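PDB 3QFH: epidermin leader peptide processing serine protease EpiP from Staphylococcus aureus subsp. aureus, which probably cleaves the leader peptide from the precursor of the lantibiotic epidermin, acting as a subtilisin-like serine endopeptidase. Local coordinates for residues S323-F331 / A340-L348; E411-S419 / H430-V441. One frame throughout, in Å; residues are numbered along the deposited sequence.

How the interactions relate
Following the chain from its N terminus, interaction 1 comes first: it closes a short loop in which residues 323-331, beyond strand 314-319, meet the exit of strand 338-341, at one edge of the parallel sheet, and the start of helix 346-358. Interaction 2 follows in series, neither nesting nor crossing with it, and closes a second loop, of the ten residues 420-429, by joining the end of helix 406-416 to residues 430-441. The two centres lie about 20 Å apart, yet they meet at a seam: Glu432 OE1 lies 2.7 Å from Ser323 OG, a probable hydrogen bond, while Ala340 packs on Leu433. The end of strand 338-341 thus belongs to interaction 1 and packs against interaction 2.

Interaction 1 of 2, residues S323-F331 / A340-L348; sequences SNLSEFSNF and APGGSFAYL
A polar loop-to-loop contact joins the turn at Ser326-Ser329 to the segment leaving strand 338-341, the last strand of the parallel sheet in this subtilisin-like fold. The turn is a type I beta turn, and three of its side chains reach across. Ser326 OG donates a 2.6 Å hydrogen bond to Gly343 O in the carbonyl plane; the same hydroxyl is also hydrogen-bonded to Ser318 OG, which ties the turn back to strand 314-319. Glu327 uses both carboxylate oxygens, one on a backbone N-H and one on a side-chain hydroxyl. Its chain bends at chi2 (-76°), bringing the carboxylate round to the start of helix 346-358. There OE1 uses its syn lone pair to accept from Phe345 N at 2.8 Å, and OE2 receives Ser344 OG. Two bonds to adjoining residues should limit rotation of the carboxylate. The CE1-CZ end of the Phe328 ring lies against the carbonyl oxygens of Gly342 and Gly343, Gly342 O at the ring edge, 3.8 Å from CZ, while Ser326 CB of the same turn lies over one face, offset toward the rim. The same Ser344 hydroxyl also closes an ST turn, its OG accepting from Ala346 N at 3.0 Å.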
ATOM      1  N   SER A 323       9.472   4.871 -20.000  1.00 31.75           N
ATOM      2  CA  SER A 323       8.398   3.884 -19.930  1.00 32.46           C
ATOM      3  C   SER A 323       8.877   2.423 -19.858  1.00 32.00           C
ATOM      4  O   SER A 323       8.084   1.517 -20.047  1.00 29.76           O
ATOM      5  CB  SER A 323       7.384   4.095 -21.062  1.00 34.34           C
ATOM      6  OG  SER A 323       6.560   5.217 -20.770  1.00 39.44           O
ATOM      7  N   ASN A 324      10.166   2.204 -19.567  1.00 31.30           N
ATOM      8  CA  ASN A 324      10.697   0.850 -19.384  1.00 31.16           C
ATOM      9  C   ASN A 324      10.558   0.459 -17.918  1.00 30.21           C
ATOM     10  O   ASN A 324      10.541   1.322 -17.049  1.00 29.93           O
ATOM     11  CB  ASN A 324      12.164   0.778 -19.810  1.00 33.05           C
ATOM     12  CG  ASN A 324      12.357   1.031 -21.300  1.00 34.70           C
ATOM     13  OD1 ASN A 324      11.446   0.846 -22.094  1.00 40.31           O
ATOM     14  ND2 ASN A 324      13.559   1.418 -21.681  1.00 40.36           N
ATOM     15  N   LEU A 325      10.458  -0.837 -17.621  1.00 29.98           N
ATOM     16  CA  LEU A 325      10.292  -1.252 -16.236  1.00 29.00           C
ATOM     17  C   LEU A 325      11.481  -0.787 -15.404  1.00 28.56           C
ATOM     18  O   LEU A 325      12.625  -0.922 -15.821  1.00 25.11           O
ATOM     19  CB  LEU A 325      10.159  -2.759 -16.107  1.00 30.02           C
ATOM     20  CG  LEU A 325       9.621  -3.257 -14.766  1.00 31.41           C
ATOM     21  CD1 LEU A 325       8.163  -2.892 -14.659  1.00 30.39           C
ATOM     22  CD2 LEU A 325       9.779  -4.755 -14.640  1.00 36.66           C
ATOM     23  N   SER A 326      11.202  -0.234 -14.227  1.00 27.92           N
ATOM     24  CA  SER A 326      12.266   0.179 -13.335  1.00 27.26           C
ATOM     25  C   SER A 326      13.103  -1.045 -12.969  1.00 27.82           C
ATOM     26  O   SER A 326      12.566  -2.139 -12.759  1.00 27.28           O
ATOM     27  CB  SER A 326      11.686   0.776 -12.073  1.00 26.71           C
ATOM     28  OG  SER A 326      10.895   1.902 -12.356  1.00 25.96           O
ATOM     29  N   GLU A 327      14.411  -0.857 -12.855  1.00 29.22           N
ATOM     30  CA  GLU A 327      15.315  -1.968 -12.533  1.00 31.00           C
ATOM     31  C   GLU A 327      15.022  -2.573 -11.150  1.00 30.47           C
ATOM     32  O   GLU A 327      15.264  -3.749 -10.911  1.00 30.35           O
ATOM     33  CB  GLU A 327      16.793  -1.542 -12.637  1.00 32.27           C
ATOM     34  CG  GLU A 327      17.299  -0.564 -11.574  1.00 33.62           C
ATOM     35  CD  GLU A 327      16.857   0.885 -11.763  1.00 37.38           C
ATOM     36  OE1 GLU A 327      17.268   1.704 -10.915  1.00 36.43           O
ATOM     37  OE2 GLU A 327      16.113   1.216 -12.726  1.00 38.61           O
ATOM     38  N   PHE A 328      14.478  -1.770 -10.251  1.00 28.18           N
ATOM     39  CA  PHE A 328      14.167  -2.249  -8.913  1.00 27.10           C
ATOM     40  C   PHE A 328      12.769  -2.865  -8.795  1.00 26.82           C
ATOM     41  O   PHE A 328      12.418  -3.391  -7.756  1.00 25.45           O
ATOM     42  CB  PHE A 328      14.281  -1.096  -7.908  1.00 27.92           C
ATOM     43  CG  PHE A 328      13.459   0.146  -8.272  1.00 26.47           C
ATOM     44  CD1 PHE A 328      14.095   1.299  -8.728  1.00 28.18           C
ATOM     45  CD2 PHE A 328      12.090   0.165  -8.132  1.00 27.36           C
ATOM     46  CE1 PHE A 328      13.381   2.429  -9.059  1.00 25.75           C
ATOM     47  CE2 PHE A 328      11.349   1.306  -8.452  1.00 26.10           C
ATOM     48  CZ  PHE A 328      11.998   2.442  -8.921  1.00 26.84           C
ATOM     49  N   SER A 329      11.953  -2.806  -9.844  1.00 27.15           N
ATOM     50  CA  SER A 329      10.589  -3.313  -9.710  1.00 25.64           C
ATOM     51  C   SER A 329      10.482  -4.831  -9.767  1.00 26.03           C
ATOM     52  O   SER A 329      11.007  -5.474 -10.665  1.00 27.80           O
ATOM     53  CB  SER A 329       9.671  -2.739 -10.795  1.00 25.92           C
ATOM     54  OG  SER A 329       8.298  -3.045 -10.491  1.00 26.45           O
ATOM     55  N   ASN A 330       9.818  -5.407  -8.793  1.00 25.40           N
ATOM     56  CA  ASN A 330       9.496  -6.812  -8.898  1.00 27.44           C
ATOM     57  C   ASN A 330       8.535  -6.947 -10.090  1.00 26.99           C
ATOM     58  O   ASN A 330       7.936  -5.955 -10.559  1.00 27.58           O
ATOM     59  CB  ASN A 330       8.834  -7.346  -7.627  1.00 25.72           C
ATOM     60  CG  ASN A 330       9.815  -7.533  -6.470  1.00 28.40           C
ATOM     61  OD1 ASN A 330      11.020  -7.218  -6.556  1.00 25.97           O
ATOM     62  ND2 ASN A 330       9.300  -8.072  -5.378  1.00 27.74           N
ATOM     63  N   PHE A 331       8.417  -8.160 -10.597  1.00 28.25           N
ATOM     64  CA  PHE A 331       7.533  -8.453 -11.705  1.00 28.89           C
ATOM     65  C   PHE A 331       7.306  -9.958 -11.798  1.00 30.95           C
ATOM     66  O   PHE A 331       7.835 -10.734 -10.989  1.00 31.60           O
ATOM     67  CB  PHE A 331       8.178  -7.973 -12.997  1.00 28.07           C
ATOM     68  CG  PHE A 331       9.452  -8.689 -13.334  1.00 31.74           C
ATOM     69  CD1 PHE A 331       9.462  -9.708 -14.278  1.00 34.52           C
ATOM     70  CD2 PHE A 331      10.643  -8.362 -12.688  1.00 35.79           C
ATOM     71  CE1 PHE A 331      10.628 -10.377 -14.581  1.00 33.61           C
ATOM     72  CE2 PHE A 331      11.821  -9.028 -12.989  1.00 36.05           C
ATOM     73  CZ  PHE A 331      11.809 -10.044 -13.941  1.00 36.54           C
ATOM     74  N   ALA A 340       2.976   2.006 -13.389  1.00 24.33           N
ATOM     75  CA  ALA A 340       2.899   3.467 -13.416  1.00 22.58           C
ATOM     76  C   ALA A 340       4.333   3.962 -13.147  1.00 22.67           C
ATOM     77  O   ALA A 340       5.153   3.200 -12.628  1.00 22.38           O
ATOM     78  CB  ALA A 340       1.922   3.984 -12.374  1.00 21.36           C
ATOM     79  N   PRO A 341       4.649   5.214 -13.523  1.00 23.44           N
ATOM     80  CA  PRO A 341       6.011   5.766 -13.302  1.00 24.35           C
ATOM     81  C   PRO A 341       6.429   5.833 -11.834  1.00 25.08           C
ATOM     82  O   PRO A 341       5.729   6.428 -10.985  1.00 22.35           O
ATOM     83  CB  PRO A 341       5.903   7.179 -13.869  1.00 26.39           C
ATOM     84  CG  PRO A 341       4.788   7.094 -14.881  1.00 25.44           C
ATOM     85  CD  PRO A 341       3.799   6.161 -14.265  1.00 23.79           C
ATOM     86  N   GLY A 342       7.546   5.181 -11.527  1.00 22.71           N
ATOM     87  CA  GLY A 342       8.070   5.190 -10.186  1.00 23.49           C
ATOM     88  C   GLY A 342       9.537   5.589 -10.131  1.00 24.38           C
ATOM     89  O   GLY A 342      10.086   5.715  -9.060  1.00 24.69           O
ATOM     90  N   GLY A 343      10.170   5.739 -11.292  1.00 24.23           N
ATOM     91  CA  GLY A 343      11.528   6.203 -11.370  1.00 24.74           C
ATOM     92  C   GLY A 343      12.589   5.173 -11.645  1.00 25.11           C
ATOM     93  O   GLY A 343      12.308   4.042 -11.977  1.00 25.45           O
ATOM     94  N   SER A 344      13.834   5.604 -11.516  1.00 25.21           N
ATOM     95  CA  SER A 344      14.972   4.740 -11.768  1.00 26.41           C
ATOM     96  C   SER A 344      16.230   5.361 -11.168  1.00 27.67           C
ATOM     97  O   SER A 344      16.260   6.569 -10.881  1.00 25.97           O
ATOM     98  CB  SER A 344      15.175   4.578 -13.285  1.00 27.41           C
ATOM     99  OG  SER A 344      16.374   3.867 -13.582  1.00 26.57           O
ATOM    100  N   PHE A 345      17.254   4.529 -10.982  1.00 29.02           N
ATOM    101  CA  PHE A 345      18.554   4.984 -10.498  1.00 29.38           C
ATOM    102  C   PHE A 345      19.630   4.599 -11.497  1.00 29.95           C
ATOM    103  O   PHE A 345      20.816   4.597 -11.157  1.00 30.06           O
ATOM    104  CB  PHE A 345      18.887   4.426  -9.099  1.00 30.71           C
ATOM    105  CG  PHE A 345      18.014   4.984  -8.008  1.00 28.76           C
ATOM    106  CD1 PHE A 345      18.153   6.289  -7.604  1.00 31.07           C
ATOM    107  CD2 PHE A 345      17.060   4.204  -7.396  1.00 32.96           C
ATOM    108  CE1 PHE A 345      17.323   6.825  -6.609  1.00 32.58           C
ATOM    109  CE2 PHE A 345      16.247   4.723  -6.396  1.00 34.08           C
ATOM    110  CZ  PHE A 345      16.387   6.034  -6.003  1.00 33.49           C
ATOM    111  N   ALA A 346      19.223   4.314 -12.740  1.00 29.53           N
ATOM    112  CA  ALA A 346      20.179   3.925 -13.793  1.00 31.30           C
ATOM    113  C   ALA A 346      21.252   4.986 -13.988  1.00 30.73           C
ATOM    114  O   ALA A 346      22.416   4.679 -14.081  1.00 33.80           O
ATOM    115  CB  ALA A 346      19.460   3.645 -15.101  1.00 31.01           C
ATOM    116  N   TYR A 347      20.847   6.248 -14.046  1.00 31.44           N
ATOM    117  CA  TYR A 347      21.797   7.324 -14.218  1.00 31.91           C
ATOM    118  C   TYR A 347      22.782   7.430 -13.071  1.00 31.51           C
ATOM    119  O   TYR A 347      23.968   7.646 -13.297  1.00 33.32           O
ATOM    120  CB  TYR A 347      21.099   8.663 -14.351  1.00 31.89           C
ATOM    121  CG  TYR A 347      20.475   8.930 -15.678  1.00 32.96           C
ATOM    122  CD1 TYR A 347      21.171   8.677 -16.879  1.00 36.08           C
ATOM    123  CD2 TYR A 347      19.244   9.545 -15.753  1.00 29.27           C
ATOM    124  CE1 TYR A 347      20.601   8.975 -18.102  1.00 34.64           C
ATOM    125  CE2 TYR A 347      18.679   9.856 -16.954  1.00 28.85           C
ATOM    126  CZ  TYR A 347      19.345   9.574 -18.119  1.00 32.19           C
ATOM    127  OH  TYR A 347      18.736   9.897 -19.285  1.00 32.28           O
ATOM    128  N   LEU A 348      22.279   7.303 -11.852  1.00 31.36           N
ATOM    129  CA  LEU A 348      23.102   7.366 -10.652  1.00 32.77           C
ATOM    130  C   LEU A 348      24.148   6.282 -10.696  1.00 34.70           C
ATOM    131  O   LEU A 348      25.335   6.539 -10.480  1.00 34.09           O
ATOM    132  CB  LEU A 348      22.239   7.232  -9.392  1.00 32.24           C
ATOM    133  CG  LEU A 348      22.969   7.098  -8.047  1.00 34.59           C
ATOM    134  CD1 LEU A 348      23.859   8.295  -7.812  1.00 29.21           C
ATOM    135  CD2 LEU A 348      21.959   6.929  -6.912  1.00 32.76           C
TER

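Interaction 2 of 2, residues E411-S419 / H430-V441. With SO4 (sulfate ion), chain M.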
ATOM      1  N   GLU A 411     -11.704  -3.142 -14.424  1.00 28.51           N
ATOM      2  CA  GLU A 411     -11.724  -3.606 -15.815  1.00 31.00           C
ATOM      3  C   GLU A 411     -11.588  -2.465 -16.810  1.00 29.12           C
ATOM      4  O   GLU A 411     -10.963  -2.629 -17.839  1.00 27.75           O
ATOM      5  CB  GLU A 411     -12.966  -4.468 -16.119  1.00 32.39           C
ATOM      6  CG  GLU A 411     -12.920  -5.800 -15.347  1.00 40.52           C
ATOM      7  CD  GLU A 411     -11.589  -6.572 -15.572  1.00 46.15           C
ATOM      8  OE1 GLU A 411     -11.190  -6.748 -16.745  1.00 51.18           O
ATOM      9  OE2 GLU A 411     -10.948  -6.997 -14.581  1.00 47.92           O
ATOM     10  N   LEU A 412     -12.177  -1.316 -16.506  1.00 28.54           N
ATOM     11  CA  LEU A 412     -12.041  -0.157 -17.367  1.00 28.02           C
ATOM     12  C   LEU A 412     -10.558   0.299 -17.341  1.00 28.02           C
ATOM     13  O   LEU A 412      -9.953   0.552 -18.394  1.00 26.82           O
ATOM     14  CB  LEU A 412     -13.010   0.944 -16.930  1.00 29.15           C
ATOM     15  CG  LEU A 412     -13.153   2.139 -17.877  1.00 28.12           C
ATOM     16  CD1 LEU A 412     -14.535   2.781 -17.733  1.00 29.52           C
ATOM     17  CD2 LEU A 412     -12.021   3.167 -17.691  1.00 21.42           C
ATOM     18  N   LEU A 413      -9.968   0.342 -16.150  1.00 26.42           N
ATOM     19  CA  LEU A 413      -8.558   0.699 -16.015  1.00 27.31           C
ATOM     20  C   LEU A 413      -7.705  -0.237 -16.883  1.00 27.58           C
ATOM     21  O   LEU A 413      -6.906   0.207 -17.699  1.00 28.00           O
ATOM     22  CB  LEU A 413      -8.116   0.629 -14.540  1.00 25.90           C
ATOM     23  CG  LEU A 413      -6.630   0.865 -14.247  1.00 29.15           C
ATOM     24  CD1 LEU A 413      -6.274   2.323 -14.431  1.00 27.64           C
ATOM     25  CD2 LEU A 413      -6.242   0.416 -12.844  1.00 31.74           C
ATOM     26  N   TYR A 414      -7.914  -1.538 -16.735  1.00 27.84           N
ATOM     27  CA  TYR A 414      -7.107  -2.501 -17.465  1.00 29.71           C
ATOM     28  C   TYR A 414      -7.257  -2.502 -18.983  1.00 30.83           C
ATOM     29  O   TYR A 414      -6.272  -2.710 -19.694  1.00 32.12           O
ATOM     30  CB  TYR A 414      -7.360  -3.930 -16.966  1.00 29.91           C
ATOM     31  CG  TYR A 414      -6.916  -4.216 -15.538  1.00 32.61           C
ATOM     32  CD1 TYR A 414      -5.990  -3.396 -14.884  1.00 31.69           C
ATOM     33  CD2 TYR A 414      -7.313  -5.395 -14.902  1.00 33.56           C
ATOM     34  CE1 TYR A 414      -5.556  -3.683 -13.593  1.00 33.20           C
ATOM     35  CE2 TYR A 414      -6.866  -5.704 -13.619  1.00 34.89           C
ATOM     36  CZ  TYR A 414      -5.984  -4.842 -12.974  1.00 34.01           C
ATOM     37  OH  TYR A 414      -5.561  -5.136 -11.709  1.00 33.78           O
ATOM     38  N   GLN A 415      -8.481  -2.303 -19.464  1.00 30.90           N
ATOM     39  CA  GLN A 415      -8.778  -2.370 -20.886  1.00 32.25           C
ATOM     40  C   GLN A 415      -8.725  -1.049 -21.617  1.00 31.73           C
ATOM     41  O   GLN A 415      -8.410  -1.041 -22.788  1.00 29.92           O
ATOM     42  CB  GLN A 415     -10.167  -2.992 -21.101  1.00 33.27           C
ATOM     43  CG  GLN A 415     -10.304  -4.399 -20.557  1.00 38.48           C
ATOM     44  CD  GLN A 415      -9.330  -5.370 -21.201  1.00 44.97           C
ATOM     45  OE1 GLN A 415      -9.060  -5.298 -22.409  1.00 51.33           O
ATOM     46  NE2 GLN A 415      -8.800  -6.287 -20.402  1.00 44.97           N
ATOM     47  N   HIS A 416      -9.056   0.053 -20.942  1.00 31.25           N
ATOM     48  CA  HIS A 416      -9.060   1.374 -21.585  1.00 33.34           C
ATOM     49  C   HIS A 416      -8.227   2.426 -20.874  1.00 32.15           C
ATOM     50  O   HIS A 416      -8.178   3.553 -21.325  1.00 35.38           O
ATOM     51  CB  HIS A 416     -10.504   1.906 -21.693  1.00 33.80           C
ATOM     52  CG  HIS A 416     -11.437   0.953 -22.363  1.00 36.70           C
ATOM     53  ND1 HIS A 416     -11.601   0.913 -23.732  1.00 38.55           N
ATOM     54  CD2 HIS A 416     -12.220  -0.031 -21.858  1.00 35.13           C
ATOM     55  CE1 HIS A 416     -12.466  -0.038 -24.038  1.00 39.39           C
ATOM     56  NE2 HIS A 416     -12.854  -0.628 -22.921  1.00 38.85           N
ATOM     57  N   GLY A 417      -7.580   2.072 -19.778  1.00 30.36           N
ATOM     58  CA  GLY A 417      -6.829   3.051 -18.993  1.00 30.83           C
ATOM     59  C   GLY A 417      -5.325   2.888 -19.013  1.00 29.93           C
ATOM     60  O   GLY A 417      -4.644   3.441 -18.175  1.00 30.85           O
ATOM     61  N   THR A 418      -4.809   2.108 -19.951  1.00 30.22           N
ATOM     62  CA  THR A 418      -3.375   1.908 -20.054  1.00 30.26           C
ATOM     63  C   THR A 418      -2.936   2.065 -21.499  1.00 30.83           C
ATOM     64  O   THR A 418      -3.742   2.019 -22.420  1.00 30.27           O
ATOM     65  CB  THR A 418      -2.926   0.488 -19.595  1.00 31.43           C
ATOM     66  OG1 THR A 418      -3.247  -0.468 -20.602  1.00 34.20           O
ATOM     67  CG2 THR A 418      -3.562   0.080 -18.238  1.00 28.03           C
ATOM     68  N   SER A 419      -1.645   2.277 -21.664  1.00 30.15           N
ATOM     69  CA  SER A 419      -0.997   2.318 -22.950  1.00 32.45           C
ATOM     70  C   SER A 419      -0.890   0.860 -23.429  1.00 33.31           C
ATOM     71  O   SER A 419      -0.764  -0.052 -22.607  1.00 33.47           O
ATOM     72  CB  SER A 419       0.413   2.913 -22.773  1.00 32.70           C
ATOM     73  OG  SER A 419       1.269   2.576 -23.846  1.00 35.29           O
ATOM     74  N   HIS A 430      -1.155  -5.140 -17.851  1.00 26.13           N
ATOM     75  CA  HIS A 430      -1.925  -4.562 -18.972  1.00 28.28           C
ATOM     76  C   HIS A 430      -1.274  -3.350 -19.627  1.00 27.77           C
ATOM     77  O   HIS A 430      -1.709  -2.913 -20.699  1.00 30.65           O
ATOM     78  CB  HIS A 430      -3.352  -4.224 -18.544  1.00 27.27           C
ATOM     79  CG  HIS A 430      -4.159  -5.419 -18.175  1.00 27.49           C
ATOM     80  ND1 HIS A 430      -4.768  -6.218 -19.120  1.00 31.19           N
ATOM     81  CD2 HIS A 430      -4.479  -5.947 -16.968  1.00 30.70           C
ATOM     82  CE1 HIS A 430      -5.415  -7.197 -18.506  1.00 33.55           C
ATOM     83  NE2 HIS A 430      -5.265  -7.049 -17.201  1.00 30.70           N
ATOM     84  N   GLY A 431      -0.240  -2.805 -18.997  1.00 26.22           N
ATOM     85  CA  GLY A 431       0.523  -1.710 -19.582  1.00 24.69           C
ATOM     86  C   GLY A 431       0.716  -0.563 -18.627  1.00 24.86           C
ATOM     87  O   GLY A 431       0.299  -0.632 -17.474  1.00 25.00           O
ATOM     88  N   GLU A 432       1.344   0.505 -19.120  1.00 26.80           N
ATOM     89  CA  GLU A 432       1.572   1.690 -18.311  1.00 27.26           C
ATOM     90  C   GLU A 432       0.271   2.489 -18.216  1.00 26.56           C
ATOM     91  O   GLU A 432      -0.450   2.650 -19.194  1.00 26.50           O
ATOM     92  CB  GLU A 432       2.690   2.555 -18.908  1.00 29.31           C
ATOM     93  CG  GLU A 432       3.190   3.652 -17.967  1.00 32.41           C
ATOM     94  CD  GLU A 432       4.300   4.497 -18.573  1.00 40.81           C
ATOM     95  OE1 GLU A 432       4.115   5.001 -19.707  1.00 44.06           O
ATOM     96  OE2 GLU A 432       5.347   4.679 -17.897  1.00 43.09           O
ATOM     97  N   LEU A 433      -0.014   2.964 -17.019  1.00 25.43           N
ATOM     98  CA  LEU A 433      -1.180   3.801 -16.723  1.00 24.94           C
ATOM     99  C   LEU A 433      -1.301   5.004 -17.688  1.00 25.24           C
ATOM    100  O   LEU A 433      -0.306   5.676 -17.954  1.00 23.16           O
ATOM    101  CB  LEU A 433      -1.011   4.321 -15.288  1.00 23.62           C
ATOM    102  CG  LEU A 433      -2.071   5.258 -14.696  1.00 24.77           C
ATOM    103  CD1 LEU A 433      -3.453   4.615 -14.676  1.00 26.38           C
ATOM    104  CD2 LEU A 433      -1.635   5.687 -13.289  1.00 21.45           C
ATOM    105  N   ASP A 434      -2.507   5.258 -18.210  1.00 25.65           N
ATOM    106  CA  ASP A 434      -2.770   6.430 -19.079  1.00 27.70           C
ATOM    107  C   ASP A 434      -4.131   7.020 -18.648  1.00 27.67           C
ATOM    108  O   ASP A 434      -5.205   6.540 -19.034  1.00 26.87           O
ATOM    109  CB  ASP A 434      -2.763   6.063 -20.566  1.00 28.80           C
ATOM    110  CG  ASP A 434      -2.868   7.301 -21.500  1.00 35.03           C
ATOM    111  OD1 ASP A 434      -2.500   7.154 -22.702  1.00 44.04           O
ATOM    112  OD2 ASP A 434      -3.297   8.406 -21.062  1.00 34.05           O
ATOM    113  N   VAL A 435      -4.048   8.044 -17.812  1.00 27.34           N
ATOM    114  CA  VAL A 435      -5.216   8.670 -17.215  1.00 27.06           C
ATOM    115  C   VAL A 435      -6.027   9.422 -18.248  1.00 28.58           C
ATOM    116  O   VAL A 435      -7.264   9.463 -18.173  1.00 27.57           O
ATOM    117  CB  VAL A 435      -4.789   9.578 -16.024  1.00 27.93           C
ATOM    118  CG1 VAL A 435      -5.966  10.360 -15.454  1.00 25.67           C
ATOM    119  CG2 VAL A 435      -4.109   8.722 -14.949  1.00 25.74           C
ATOM    120  N   TYR A 436      -5.357   9.983 -19.247  1.00 29.77           N
ATOM    121  CA  TYR A 436      -6.090  10.691 -20.296  1.00 30.51           C
ATOM    122  C   TYR A 436      -7.037   9.722 -21.009  1.00 30.51           C
ATOM    123  O   TYR A 436      -8.228  10.033 -21.217  1.00 28.21           O
ATOM    124  CB  TYR A 436      -5.142  11.355 -21.271  1.00 31.15           C
ATOM    125  CG  TYR A 436      -5.828  12.077 -22.387  1.00 32.13           C
ATOM    126  CD1 TYR A 436      -6.270  13.385 -22.220  1.00 34.04           C
ATOM    127  CD2 TYR A 436      -6.000  11.472 -23.625  1.00 36.92           C
ATOM    128  CE1 TYR A 436      -6.894  14.068 -23.247  1.00 36.34           C
ATOM    129  CE2 TYR A 436      -6.632  12.143 -24.666  1.00 40.02           C
ATOM    130  CZ  TYR A 436      -7.071  13.443 -24.470  1.00 39.18           C
ATOM    131  OH  TYR A 436      -7.682  14.112 -25.491  1.00 42.62           O
ATOM    132  N   LYS A 437      -6.519   8.548 -21.358  1.00 29.56           N
ATOM    133  CA  LYS A 437      -7.360   7.538 -21.999  1.00 31.82           C
ATOM    134  C   LYS A 437      -8.508   7.091 -21.086  1.00 29.99           C
ATOM    135  O   LYS A 437      -9.639   6.974 -21.534  1.00 29.96           O
ATOM    136  CB  LYS A 437      -6.557   6.309 -22.430  1.00 32.28           C
ATOM    137  CG  LYS A 437      -5.695   6.507 -23.679  1.00 37.15           C
ATOM    138  CD  LYS A 437      -5.086   5.170 -24.148  1.00 41.15           C
ATOM    139  CE  LYS A 437      -4.142   5.360 -25.332  1.00 43.93           C
ATOM    140  NZ  LYS A 437      -4.824   5.877 -26.573  1.00 49.55           N
ATOM    141  N   ALA A 438      -8.201   6.839 -19.815  1.00 29.04           N
ATOM    142  CA  ALA A 438      -9.210   6.354 -18.850  1.00 28.75           C
ATOM    143  C   ALA A 438     -10.397   7.320 -18.703  1.00 28.77           C
ATOM    144  O   ALA A 438     -11.535   6.885 -18.512  1.00 29.64           O
ATOM    145  CB  ALA A 438      -8.564   6.102 -17.494  1.00 26.24           C
ATOM    146  N   LEU A 439     -10.133   8.616 -18.810  1.00 28.07           N
ATOM    147  CA  LEU A 439     -11.178   9.625 -18.685  1.00 30.73           C
ATOM    148  C   LEU A 439     -11.901   9.945 -20.000  1.00 31.22           C
ATOM    149  O   LEU A 439     -12.871  10.668 -20.000  1.00 30.96           O
ATOM    150  CB  LEU A 439     -10.595  10.923 -18.109  1.00 30.60           C
ATOM    151  CG  LEU A 439      -9.986  10.778 -16.709  1.00 32.87           C
ATOM    152  CD1 LEU A 439      -9.363  12.085 -16.235  1.00 33.69           C
ATOM    153  CD2 LEU A 439     -11.030  10.304 -15.730  1.00 35.32           C
ATOM    154  N   ASN A 440     -11.450   9.394 -21.116  1.00 30.91           N
ATOM    155  CA  ASN A 440     -12.085   9.723 -22.378  1.00 32.34           C
ATOM    156  C   ASN A 440     -12.699   8.542 -23.137  1.00 32.37           C
ATOM    157  O   ASN A 440     -12.775   8.573 -24.364  1.00 30.26           O
ATOM    158  CB  ASN A 440     -11.066  10.473 -23.241  1.00 33.06           C
ATOM    159  CG  ASN A 440     -10.815  11.875 -22.727  1.00 35.26           C
ATOM    160  OD1 ASN A 440     -11.685  12.722 -22.820  1.00 40.62           O
ATOM    161  ND2 ASN A 440      -9.622  12.123 -22.182  1.00 34.84           N
ATOM    162  N   VAL A 441     -13.150   7.522 -22.408  1.00 31.12           N
ATOM    163  CA  VAL A 441     -13.747   6.337 -23.049  1.00 32.06           C
ATOM    164  C   VAL A 441     -15.023   6.700 -23.809  1.00 33.31           C
ATOM    165  O   VAL A 441     -15.316   6.108 -24.838  1.00 34.54           O
ATOM    166  CB  VAL A 441     -14.052   5.226 -22.029  1.00 31.57           C
ATOM    167  CG1 VAL A 441     -14.701   4.025 -22.716  1.00 30.06           C
ATOM    168  CG2 VAL A 441     -12.753   4.804 -21.318  1.00 30.62           C
TER
HETATM  169  S   SO4 M 459      -5.146  -7.005 -22.600  1.00 53.03           S
HETATM  170  O1  SO4 M 459      -6.230  -7.791 -22.008  1.00 54.46           O
HETATM  171  O2  SO4 M 459      -4.657  -7.605 -23.833  1.00 47.68           O
HETATM  172  O3  SO4 M 459      -5.625  -5.651 -22.838  1.00 50.82           O
HETATM  173  O4  SO4 M 459      -4.034  -6.950 -21.649  1.00 60.19           O
HETATM  174  O   HOH W   1       3.851   3.597 -22.407  1.00 40.73           O
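The imidazole of His430 and the phenol ring of Tyr414 form an offset stack, planes 21° apart, at one end of a contact between helix 406-416 and residues 430-441, toward the C terminus of this subtilisin-like protease. His430 CD2 sits over one face of the tyrosine, 3.3 Å from CG, and Tyr414 CB in turn covers a face of the imidazole in a CH-pi contact. At the imidazole edge ND1 donates to O4 of a sulfate, probably from the crystallisation liquor, at 2.7 Å; Gln415 NE2 adds a weak bond to O1 of the same ion. Phe425 meets His430 edge-to-face. Val441 CG1 lies over one face of the His416 ring.

Beyond the helix end the chain turns extended, and a single beta bridge joins Thr418 and Leu433 as an antiparallel, non-hydrogen-bonded pair. Two backbone bonds flank the bridge: Ser419 N gives a 2.8 Å bond to Glu432 O, and Asp434 N donates to Gly417 O from above the carbonyl plane. Thr418 OG1 lies 2.9 Å from His430 O, with Ser419 O also within reach of its proton.

Past the bridge, helix 435-439 passes helix 411-416 at 117°, their axes 9.3 Å apart at closest approach. Gly417 lets the two backbones come together, its CA resting on Ala438 CB. On one flank Leu412 CD2 and the CB of His416 pack on Val441 CG2; on the other Leu413 meets Leu433, which also lies against helix 382-400. The Glu432 carboxylate bonds to Thr319 through OE2, and a water links its OE1 to Ser419 OG. Asp434 is the N-cap of the short helix: chi1 of -173° sets CG opposite the backbone N and brings OD2 to Lys437 N, which donates at 3.2 Å from above the carboxylate plane.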